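Fibrinogen binding protein (Staphylococcus aureus subsp. aureus Mu50, PDB 3DOA) probably binds fibrinogen and may also take part in ribosome-associated protein quality control. Local coordinates at residues R22-N27 with V37-R42; R98-I103 with T116-I121; S126-V131 with E139-L144. All coordinates share one frame; numbering follows the deposited sequence.

Overall arrangement
Three beta hairpins follow one another along the chain, each closing its loop before the next opens, so none nests or crosses. Interaction 1 comes first and joins strands 22-30 and 33-40 in a four-stranded antiparallel sheet. After helix 73-82, interaction 2 pairs strands 98-106 and 112-120 inside a five-stranded sheet. Interaction 3 then pairs strand 127-132 with 137-140, the outermost strand on that side of the same sheet. Interactions 2 and 3 have centres about 10 Å apart and share the boundary between strands 112-120 and 127-132. Interactions 1 and 2 belong to different sheets, yet Val-23 packs against Ile-103 between them.

Interaction 1: residues R22-N27 with V37-R42; sequences RVHKIN and VVRQNR
The carbonyl oxygen of Arg-22 takes the backbone amide of Arg-39 (O to N 2.8 Å) and is also approached by the CA-H of Val-38 (O to CA 3.4 Å). The return bond, Arg-22 N to Arg-39 O at 2.9 Å, makes these two residues an antiparallel hydrogen-bonded pair. Next to it Val-23 faces Val-38 across a non-hydrogen-bonded pair; Val-38 also touches Leu-18 and Ile-87. Farther along, His-24 N reaches Val-37 O at 2.9 Å, while Val-37 N turns to Lys-25 O at 2.8 Å through a bent bond (138° at the hydrogen).

On the face opposite Val-23 and Val-38, four side chains stand alongside one another. The imidazole of His-24, with CG anti to the backbone N (chi1 -175°), lies alongside the extended chain of Arg-39, its CD2 3.5 Å from Arg-39 CD. Its ring plane is turned 36° from the guanidinium; Arg-39 NH2 has a weak hydrogen bond to Asn-44 OD1. Val-37 fits between His-24 and Lys-25: one methyl, CG2, lies near CB and ND1 of His-24, and the other, CG1, comes 3.5 Å from Lys-25 CB. Two consecutive residues, His-24 and Lys-25, thus face the single residue Val-37, a classic beta bulge within an antiparallel beta hairpin.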
loop_
_atom_site.group_PDB
_atom_site.type_symbol
_atom_site.label_atom_id
_atom_site.label_comp_id
_atom_site.label_asym_id
_atom_site.label_seq_id
_atom_site.Cartn_x
_atom_site.Cartn_y
_atom_site.Cartn_z
ATOM N N ARG A 22 5.618 6.055 19.531
ATOM C CA ARG A 22 5.750 7.480 19.483
ATOM C C ARG A 22 6.553 7.911 18.256
ATOM O O ARG A 22 7.600 7.346 17.950
ATOM C CB ARG A 22 6.512 7.924 20.728
ATOM C CG ARG A 22 6.557 9.452 20.932
ATOM C CD ARG A 22 7.143 9.866 22.257
ATOM N NE ARG A 22 6.606 9.153 23.447
ATOM C CZ ARG A 22 5.455 9.401 24.124
ATOM N NH1 ARG A 22 4.584 10.333 23.736
ATOM N NH2 ARG A 22 5.155 8.677 25.215
ATOM N N VAL A 23 6.081 8.956 17.592
ATOM C CA VAL A 23 6.793 9.530 16.480
ATOM C C VAL A 23 7.947 10.390 17.026
ATOM O O VAL A 23 7.777 11.406 17.720
ATOM C CB VAL A 23 5.877 10.407 15.675
ATOM C CG1 VAL A 23 6.580 10.897 14.463
ATOM C CG2 VAL A 23 4.604 9.668 15.344
ATOM N N HIS A 24 9.137 9.977 16.670
ATOM C CA HIS A 24 10.316 10.419 17.334
ATOM C C HIS A 24 11.152 11.332 16.493
ATOM O O HIS A 24 12.032 12.000 17.028
ATOM C CB HIS A 24 11.131 9.189 17.667
ATOM C CG HIS A 24 12.348 9.468 18.472
ATOM N ND1 HIS A 24 13.607 9.509 17.914
ATOM C CD2 HIS A 24 12.507 9.712 19.790
ATOM C CE1 HIS A 24 14.497 9.749 18.859
ATOM N NE2 HIS A 24 13.854 9.881 20.005
ATOM N N LYS A 25 10.902 11.359 15.190
ATOM C CA LYS A 25 11.796 12.005 14.223
ATOM C C LYS A 25 11.152 11.911 12.847
ATOM O O LYS A 25 10.477 10.909 12.508
ATOM C CB LYS A 25 13.130 11.272 14.191
ATOM C CG LYS A 25 14.382 12.090 13.799
ATOM C CD LYS A 25 15.634 11.819 14.810
ATOM C CE LYS A 25 16.134 10.282 14.892
ATOM N NZ LYS A 25 16.891 9.847 16.174
ATOM N N ILE A 26 11.337 12.947 12.045
ATOM C CA ILE A 26 10.808 12.907 10.689
ATOM C C ILE A 26 11.776 13.598 9.772
ATOM O O ILE A 26 12.021 14.770 9.933
ATOM C CB ILE A 26 9.418 13.559 10.576
ATOM C CG1 ILE A 26 8.495 12.959 11.652
ATOM C CG2 ILE A 26 8.839 13.383 9.132
ATOM C CD1 ILE A 26 7.035 13.401 11.576
ATOM N N ASN A 27 12.349 12.859 8.827
ATOM C CA ASN A 27 13.166 13.467 7.811
ATOM C C ASN A 27 12.624 13.283 6.404
ATOM O O ASN A 27 11.597 12.664 6.203
ATOM C CB ASN A 27 14.563 12.940 7.906
ATOM C CG ASN A 27 15.089 13.007 9.268
ATOM O OD1 ASN A 27 15.791 13.931 9.622
ATOM N ND2 ASN A 27 14.745 12.025 10.061
ATOM N N VAL A 37 10.772 8.151 11.875
ATOM C CA VAL A 37 11.162 7.145 12.891
ATOM C C VAL A 37 10.205 7.023 14.099
ATOM O O VAL A 37 9.856 7.990 14.719
ATOM C CB VAL A 37 12.674 7.065 13.258
ATOM C CG1 VAL A 37 13.437 8.165 12.624
ATOM C CG2 VAL A 37 12.877 6.946 14.742
ATOM N N VAL A 38 9.734 5.801 14.330
ATOM C CA VAL A 38 8.823 5.477 15.370
ATOM C C VAL A 38 9.554 4.730 16.461
ATOM O O VAL A 38 10.200 3.732 16.215
ATOM C CB VAL A 38 7.731 4.602 14.837
ATOM C CG1 VAL A 38 6.712 4.293 15.952
ATOM C CG2 VAL A 38 7.100 5.311 13.663
ATOM N N ARG A 39 9.420 5.224 17.682
ATOM C CA ARG A 39 10.107 4.684 18.839
ATOM C C ARG A 39 9.055 3.967 19.671
ATOM O O ARG A 39 8.085 4.545 20.094
ATOM C CB ARG A 39 10.767 5.814 19.584
ATOM C CG ARG A 39 11.771 5.389 20.571
ATOM C CD ARG A 39 12.494 6.578 21.271
ATOM N NE ARG A 39 13.330 6.045 22.351
ATOM C CZ ARG A 39 14.659 5.965 22.324
ATOM N NH1 ARG A 39 15.312 5.435 23.378
ATOM N NH2 ARG A 39 15.345 6.447 21.268
ATOM N N GLN A 40 9.232 2.670 19.813
ATOM C CA GLN A 40 8.302 1.796 20.479
ATOM C C GLN A 40 9.210 1.179 21.528
ATOM O O GLN A 40 10.315 0.841 21.216
ATOM C CB GLN A 40 7.763 0.768 19.478
ATOM C CG GLN A 40 6.925 -0.295 20.086
ATOM C CD GLN A 40 5.557 0.231 20.483
ATOM O OE1 GLN A 40 4.646 0.255 19.646
ATOM N NE2 GLN A 40 5.395 0.662 21.765
ATOM N N ASN A 41 8.796 1.121 22.784
ATOM C CA ASN A 41 9.673 0.677 23.860
ATOM C C ASN A 41 11.180 1.013 23.692
ATOM O O ASN A 41 12.043 0.194 23.835
ATOM C CB ASN A 41 9.481 -0.814 24.064
ATOM C CG ASN A 41 10.376 -1.383 25.165
ATOM O OD1 ASN A 41 10.831 -0.658 26.058
ATOM N ND2 ASN A 41 10.630 -2.684 25.117
ATOM N N ARG A 42 11.503 2.251 23.398
ATOM C CA ARG A 42 12.898 2.707 23.387
ATOM C C ARG A 42 13.819 2.203 22.274
ATOM O O ARG A 42 15.033 2.398 22.346
ATOM C CB ARG A 42 13.521 2.442 24.741
ATOM C CG ARG A 42 13.015 3.439 25.761
ATOM C CD ARG A 42 14.160 3.810 26.725
ATOM N NE ARG A 42 13.716 4.546 27.901
ATOM C CZ ARG A 42 12.903 4.060 28.842
ATOM N NH1 ARG A 42 12.400 2.836 28.762
ATOM N NH2 ARG A 42 12.574 4.817 29.876
#

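Interaction 2: residues R98-I103 with T116-I121; sequences RIEIDI and TVILEI
Backbone bonds between Ile-99 and Leu-119 and between Ile-101 and Val-117 carry the pairing. Ile-99 N meets Leu-119 O at 2.9 Å and Ile-99 O receives Leu-119 N at 2.7 Å; Ile-101 N lies 2.8 Å from Val-117 O, and Ile-101 O lies 2.7 Å from Val-117 N. CA-H groups of Arg-98, Glu-100, Thr-116 and Ile-118 add contacts to the same carbonyls. The register runs without a bulge from Arg-98 opposite Glu-120 to Asp-102 opposite Thr-116, the regular antiparallel ladder of a beta hairpin at the middle of a five-stranded sheet.

Apolar contacts fill the face of the isoleucines. The side chain of Ile-99 swings across to Ile-121, just past the end of the partner strand, with Ile-99 CD1 to Ile-121 CD1 4.0 Å, and Ile-103 CD1 touches Val-117 CG2 at 4.2 Å; Leu-82 of helix 73-82 packs on both Ile-103 and Val-117.

The other face is mostly polar, with Ile-118 among the charged groups. Thr-116 OG1, placed beside its own backbone N (chi1 -66°), donates to Asp-102 OD1 at 2.8 Å from above the carboxylate plane, 42° out of it. The other oxygen, OD2, forms a salt bridge with Lys-91. Glu-100 runs alongside Ile-118, its OE2 3.5 Å from Ile-118 CD1 and in a salt bridge with Arg-135. Arg-98 and Glu-120 meet through their CG atoms, and their polar ends both turn to Tyr-160 OH, the arginine only weakly.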
loop_
_atom_site.group_PDB
_atom_site.type_symbol
_atom_site.label_atom_id
_atom_site.label_comp_id
_atom_site.label_asym_id
_atom_site.label_seq_id
_atom_site.Cartn_x
_atom_site.Cartn_y
_atom_site.Cartn_z
ATOM N N ARG A 98 -3.850 2.461 -0.370
ATOM C CA ARG A 98 -3.998 3.542 0.546
ATOM C C ARG A 98 -3.846 3.082 2.014
ATOM O O ARG A 98 -4.535 2.163 2.502
ATOM C CB ARG A 98 -5.368 4.127 0.370
ATOM C CG ARG A 98 -5.433 5.034 -0.786
ATOM C CD ARG A 98 -6.850 5.234 -1.310
ATOM N NE ARG A 98 -7.644 6.184 -0.533
ATOM C CZ ARG A 98 -8.944 6.032 -0.262
ATOM N NH1 ARG A 98 -9.598 4.965 -0.687
ATOM N NH2 ARG A 98 -9.599 6.957 0.450
ATOM N N ILE A 99 -2.916 3.749 2.690
ATOM C CA ILE A 99 -2.698 3.550 4.089
ATOM C C ILE A 99 -2.871 4.926 4.803
ATOM O O ILE A 99 -2.439 5.989 4.314
ATOM C CB ILE A 99 -1.299 2.989 4.380
ATOM C CG1 ILE A 99 -0.936 1.861 3.393
ATOM C CG2 ILE A 99 -1.228 2.486 5.832
ATOM C CD1 ILE A 99 -0.140 2.292 2.134
ATOM N N GLU A 100 -3.531 4.831 5.964
ATOM C CA GLU A 100 -3.839 5.898 6.846
ATOM C C GLU A 100 -3.276 5.541 8.225
ATOM O O GLU A 100 -3.651 4.509 8.841
ATOM C CB GLU A 100 -5.338 6.062 6.892
ATOM C CG GLU A 100 -5.850 6.654 5.643
ATOM C CD GLU A 100 -7.213 7.354 5.769
ATOM O OE1 GLU A 100 -7.767 7.549 6.883
ATOM O OE2 GLU A 100 -7.718 7.737 4.698
ATOM N N ILE A 101 -2.357 6.391 8.684
ATOM C CA ILE A 101 -1.831 6.301 10.020
ATOM C C ILE A 101 -2.436 7.434 10.814
ATOM O O ILE A 101 -2.348 8.593 10.401
ATOM C CB ILE A 101 -0.328 6.491 10.089
ATOM C CG1 ILE A 101 0.366 5.620 9.041
ATOM C CG2 ILE A 101 0.146 6.193 11.509
ATOM C CD1 ILE A 101 1.716 6.142 8.648
ATOM N N ASP A 102 -3.009 7.048 11.961
ATOM C CA ASP A 102 -3.723 7.901 12.906
ATOM C C ASP A 102 -2.822 8.232 14.081
ATOM O O ASP A 102 -2.413 7.362 14.865
ATOM C CB ASP A 102 -4.952 7.159 13.410
ATOM C CG ASP A 102 -6.142 7.222 12.428
ATOM O OD1 ASP A 102 -6.072 7.854 11.316
ATOM O OD2 ASP A 102 -7.180 6.619 12.804
ATOM N N ILE A 103 -2.482 9.505 14.198
ATOM C CA ILE A 103 -1.641 9.969 15.314
ATOM C C ILE A 103 -2.428 10.936 16.231
ATOM O O ILE A 103 -3.238 11.733 15.770
ATOM C CB ILE A 103 -0.317 10.571 14.816
ATOM C CG1 ILE A 103 0.483 9.509 14.009
ATOM C CG2 ILE A 103 0.504 11.071 16.014
ATOM C CD1 ILE A 103 1.374 10.045 12.887
ATOM N N THR A 116 -4.187 12.504 10.871
ATOM C CA THR A 116 -4.041 11.319 10.024
ATOM C C THR A 116 -3.084 11.583 8.870
ATOM O O THR A 116 -3.260 12.564 8.119
ATOM C CB THR A 116 -5.344 10.926 9.428
ATOM O OG1 THR A 116 -6.191 10.504 10.491
ATOM C CG2 THR A 116 -5.171 9.795 8.454
ATOM N N VAL A 117 -2.060 10.724 8.749
ATOM C CA VAL A 117 -1.202 10.693 7.558
ATOM C C VAL A 117 -1.788 9.684 6.538
ATOM O O VAL A 117 -2.025 8.528 6.881
ATOM C CB VAL A 117 0.203 10.286 7.941
ATOM C CG1 VAL A 117 1.085 10.096 6.679
ATOM C CG2 VAL A 117 0.778 11.328 8.912
ATOM N N ILE A 118 -2.056 10.150 5.318
ATOM C CA ILE A 118 -2.592 9.332 4.216
ATOM C C ILE A 118 -1.530 9.138 3.085
ATOM O O ILE A 118 -1.094 10.104 2.448
ATOM C CB ILE A 118 -3.816 9.973 3.609
ATOM C CG1 ILE A 118 -4.719 10.560 4.705
ATOM C CG2 ILE A 118 -4.558 8.951 2.803
ATOM C CD1 ILE A 118 -6.185 10.861 4.249
ATOM N N LEU A 119 -1.069 7.887 2.890
ATOM C CA LEU A 119 -0.215 7.531 1.756
ATOM C C LEU A 119 -1.110 6.861 0.705
ATOM O O LEU A 119 -1.807 5.876 0.998
ATOM C CB LEU A 119 0.925 6.607 2.175
ATOM C CG LEU A 119 1.929 6.216 1.069
ATOM C CD1 LEU A 119 2.635 7.403 0.412
ATOM C CD2 LEU A 119 2.944 5.230 1.593
ATOM N N GLU A 120 -1.089 7.441 -0.483
ATOM C CA GLU A 120 -1.777 6.945 -1.637
ATOM C C GLU A 120 -0.722 6.542 -2.609
ATOM O O GLU A 120 -0.007 7.369 -3.099
ATOM C CB GLU A 120 -2.578 8.045 -2.289
ATOM C CG GLU A 120 -3.635 8.639 -1.453
ATOM C CD GLU A 120 -4.337 9.703 -2.170
ATOM O OE1 GLU A 120 -3.796 10.163 -3.159
ATOM O OE2 GLU A 120 -5.426 10.085 -1.764
ATOM N N ILE A 121 -0.631 5.245 -2.886
ATOM C CA ILE A 121 0.360 4.728 -3.822
ATOM C C ILE A 121 -0.246 4.516 -5.205
ATOM O O ILE A 121 -0.902 3.506 -5.458
ATOM C CB ILE A 121 0.965 3.401 -3.329
ATOM C CG1 ILE A 121 0.958 3.347 -1.800
ATOM C CG2 ILE A 121 2.378 3.227 -3.865
ATOM C CD1 ILE A 121 2.103 2.553 -1.211
#

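Interaction 3: residues S126-V131 with E139-L144; sequences SNLILV and EGFKHL
Asn-127 grips the backbone of Lys-142 at both polar atoms of its amide. OD1 takes Lys-142 N at 2.8 Å on a lone pair, in the carbonyl plane, and ND2 gives a straighter bond of 2.8 Å to Lys-142 O, which lies in the plane of the amide. Both ends are held, which should hinder rotation of the amide.

Backbone pairing continues beside it. Phe-141 N meets Leu-128 O at 2.7 Å and Leu-130 N meets Glu-139 O at 2.9 Å; the bond back from Glu-139 N is weak. Leu-128 crosses Phe-141 with its CB at the edge of the ring, 4.1 Å from Phe-141 CD2, and that ring stacks on Phe-74 of helix 73-82.

Farther out, the Lys-142 chain bends at chi3 (68°) and brings its NZ to 2.8 Å from Ser-126 O; NZ is also bonded to Lys-124 O. Glu-139 OE1 ties its own strand end to the loop after it, accepting Gly-140 N on its anti lone pair and, on its syn side, His-143 NE2 at 2.7 Å, with the carboxylate at the edge of the imidazole. The hairpin of strands 127-132 and 137-140 therefore keeps its grip past the end of the outer strand: Phe-141 still pairs main chain to main chain, at Lys-142 the amide of Asn-127 takes over, and two carbonyl oxygens would help to stabilise the probable positive charge of Lys-142.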
loop_
_atom_site.group_PDB
_atom_site.type_symbol
_atom_site.label_atom_id
_atom_site.label_comp_id
_atom_site.label_asym_id
_atom_site.label_seq_id
_atom_site.Cartn_x
_atom_site.Cartn_y
_atom_site.Cartn_z
ATOM N N SER A 126 0.993 9.247 -6.912
ATOM C CA SER A 126 1.286 9.057 -5.531
ATOM C C SER A 126 1.337 10.410 -4.787
ATOM O O SER A 126 1.828 11.429 -5.334
ATOM C CB SER A 126 2.587 8.309 -5.418
ATOM O OG SER A 126 2.378 7.013 -5.896
ATOM N N ASN A 127 0.777 10.390 -3.564
ATOM C CA ASN A 127 0.782 11.543 -2.648
ATOM C C ASN A 127 0.860 11.081 -1.191
ATOM O O ASN A 127 0.468 9.933 -0.823
ATOM C CB ASN A 127 -0.450 12.436 -2.858
ATOM C CG ASN A 127 -0.127 13.924 -2.805
ATOM O OD1 ASN A 127 0.954 14.338 -2.336
ATOM N ND2 ASN A 127 -1.083 14.747 -3.273
ATOM N N LEU A 128 1.453 11.969 -0.403
ATOM C CA LEU A 128 1.481 11.870 1.030
ATOM C C LEU A 128 0.760 13.171 1.569
ATOM O O LEU A 128 1.047 14.331 1.141
ATOM C CB LEU A 128 2.925 11.763 1.445
ATOM C CG LEU A 128 3.200 11.555 2.906
ATOM C CD1 LEU A 128 2.348 10.459 3.479
ATOM C CD2 LEU A 128 4.619 11.288 3.058
ATOM N N ILE A 129 -0.209 12.948 2.464
ATOM C CA ILE A 129 -1.172 13.981 2.891
ATOM C C ILE A 129 -1.566 13.877 4.387
ATOM O O ILE A 129 -1.858 12.794 4.951
ATOM C CB ILE A 129 -2.490 13.951 2.086
ATOM C CG1 ILE A 129 -2.253 13.975 0.583
ATOM C CG2 ILE A 129 -3.373 15.132 2.429
ATOM C CD1 ILE A 129 -3.532 13.518 -0.157
ATOM N N LEU A 130 -1.595 15.055 5.010
ATOM C CA LEU A 130 -1.850 15.177 6.427
ATOM C C LEU A 130 -3.176 15.892 6.563
ATOM O O LEU A 130 -3.415 16.913 5.929
ATOM C CB LEU A 130 -0.715 15.983 7.031
ATOM C CG LEU A 130 -0.602 16.022 8.546
ATOM C CD1 LEU A 130 -0.522 14.617 9.175
ATOM C CD2 LEU A 130 0.602 16.950 8.854
ATOM N N VAL A 131 -4.053 15.329 7.364
ATOM C CA VAL A 131 -5.348 15.902 7.548
ATOM C C VAL A 131 -5.620 15.828 9.039
ATOM O O VAL A 131 -4.923 15.086 9.761
ATOM C CB VAL A 131 -6.401 15.107 6.796
ATOM C CG1 VAL A 131 -6.017 15.002 5.344
ATOM C CG2 VAL A 131 -6.549 13.737 7.411
ATOM N N GLU A 139 -1.633 19.586 4.989
ATOM C CA GLU A 139 -0.586 19.766 3.917
ATOM C C GLU A 139 -0.515 18.530 3.044
ATOM O O GLU A 139 -0.965 17.442 3.443
ATOM C CB GLU A 139 0.805 20.117 4.516
ATOM C CG GLU A 139 1.905 20.700 3.617
ATOM C CD GLU A 139 1.460 21.685 2.539
ATOM O OE1 GLU A 139 0.596 21.342 1.701
ATOM O OE2 GLU A 139 2.030 22.799 2.469
ATOM N N GLY A 140 0.009 18.762 1.837
ATOM C CA GLY A 140 0.218 17.753 0.797
ATOM C C GLY A 140 1.637 17.730 0.248
ATOM O O GLY A 140 2.173 18.763 -0.213
ATOM N N PHE A 141 2.261 16.551 0.263
ATOM C CA PHE A 141 3.558 16.470 -0.347
ATOM C C PHE A 141 3.441 16.925 -1.789
ATOM O O PHE A 141 4.366 17.432 -2.310
ATOM C CB PHE A 141 4.113 15.072 -0.268
ATOM C CG PHE A 141 5.648 14.996 -0.157
ATOM C CD1 PHE A 141 6.450 16.059 -0.402
ATOM C CD2 PHE A 141 6.258 13.786 0.188
ATOM C CE1 PHE A 141 7.801 15.921 -0.260
ATOM C CE2 PHE A 141 7.599 13.665 0.327
ATOM C CZ PHE A 141 8.376 14.696 0.099
ATOM N N LYS A 142 2.289 16.750 -2.421
ATOM C CA LYS A 142 2.017 17.336 -3.724
ATOM C C LYS A 142 0.637 17.995 -3.739
ATOM O O LYS A 142 -0.331 17.428 -3.240
ATOM C CB LYS A 142 2.025 16.240 -4.804
ATOM C CG LYS A 142 3.162 16.246 -5.851
ATOM C CD LYS A 142 3.459 14.799 -6.423
ATOM C CE LYS A 142 2.308 14.205 -7.315
ATOM N NZ LYS A 142 2.535 12.777 -7.729
ATOM N N HIS A 143 0.544 19.151 -4.388
ATOM C CA HIS A 143 -0.716 19.882 -4.535
ATOM C C HIS A 143 -1.461 19.635 -5.859
ATOM O O HIS A 143 -0.867 19.723 -6.915
ATOM C CB HIS A 143 -0.461 21.400 -4.416
ATOM C CG HIS A 143 -0.149 21.851 -3.021
ATOM N ND1 HIS A 143 -0.090 23.181 -2.668
ATOM C CD2 HIS A 143 0.110 21.141 -1.890
ATOM C CE1 HIS A 143 0.233 23.265 -1.387
ATOM N NE2 HIS A 143 0.356 22.045 -0.890
ATOM N N LEU A 144 -2.771 19.388 -5.775
ATOM C CA LEU A 144 -3.669 19.404 -6.920
ATOM C C LEU A 144 -4.517 20.653 -6.885
ATOM O O LEU A 144 -5.410 20.772 -6.050
ATOM C CB LEU A 144 -4.615 18.216 -6.890
ATOM C CG LEU A 144 -4.047 16.844 -7.187
ATOM C CD1 LEU A 144 -2.651 16.714 -6.620
ATOM C CD2 LEU A 144 -5.020 15.806 -6.627
#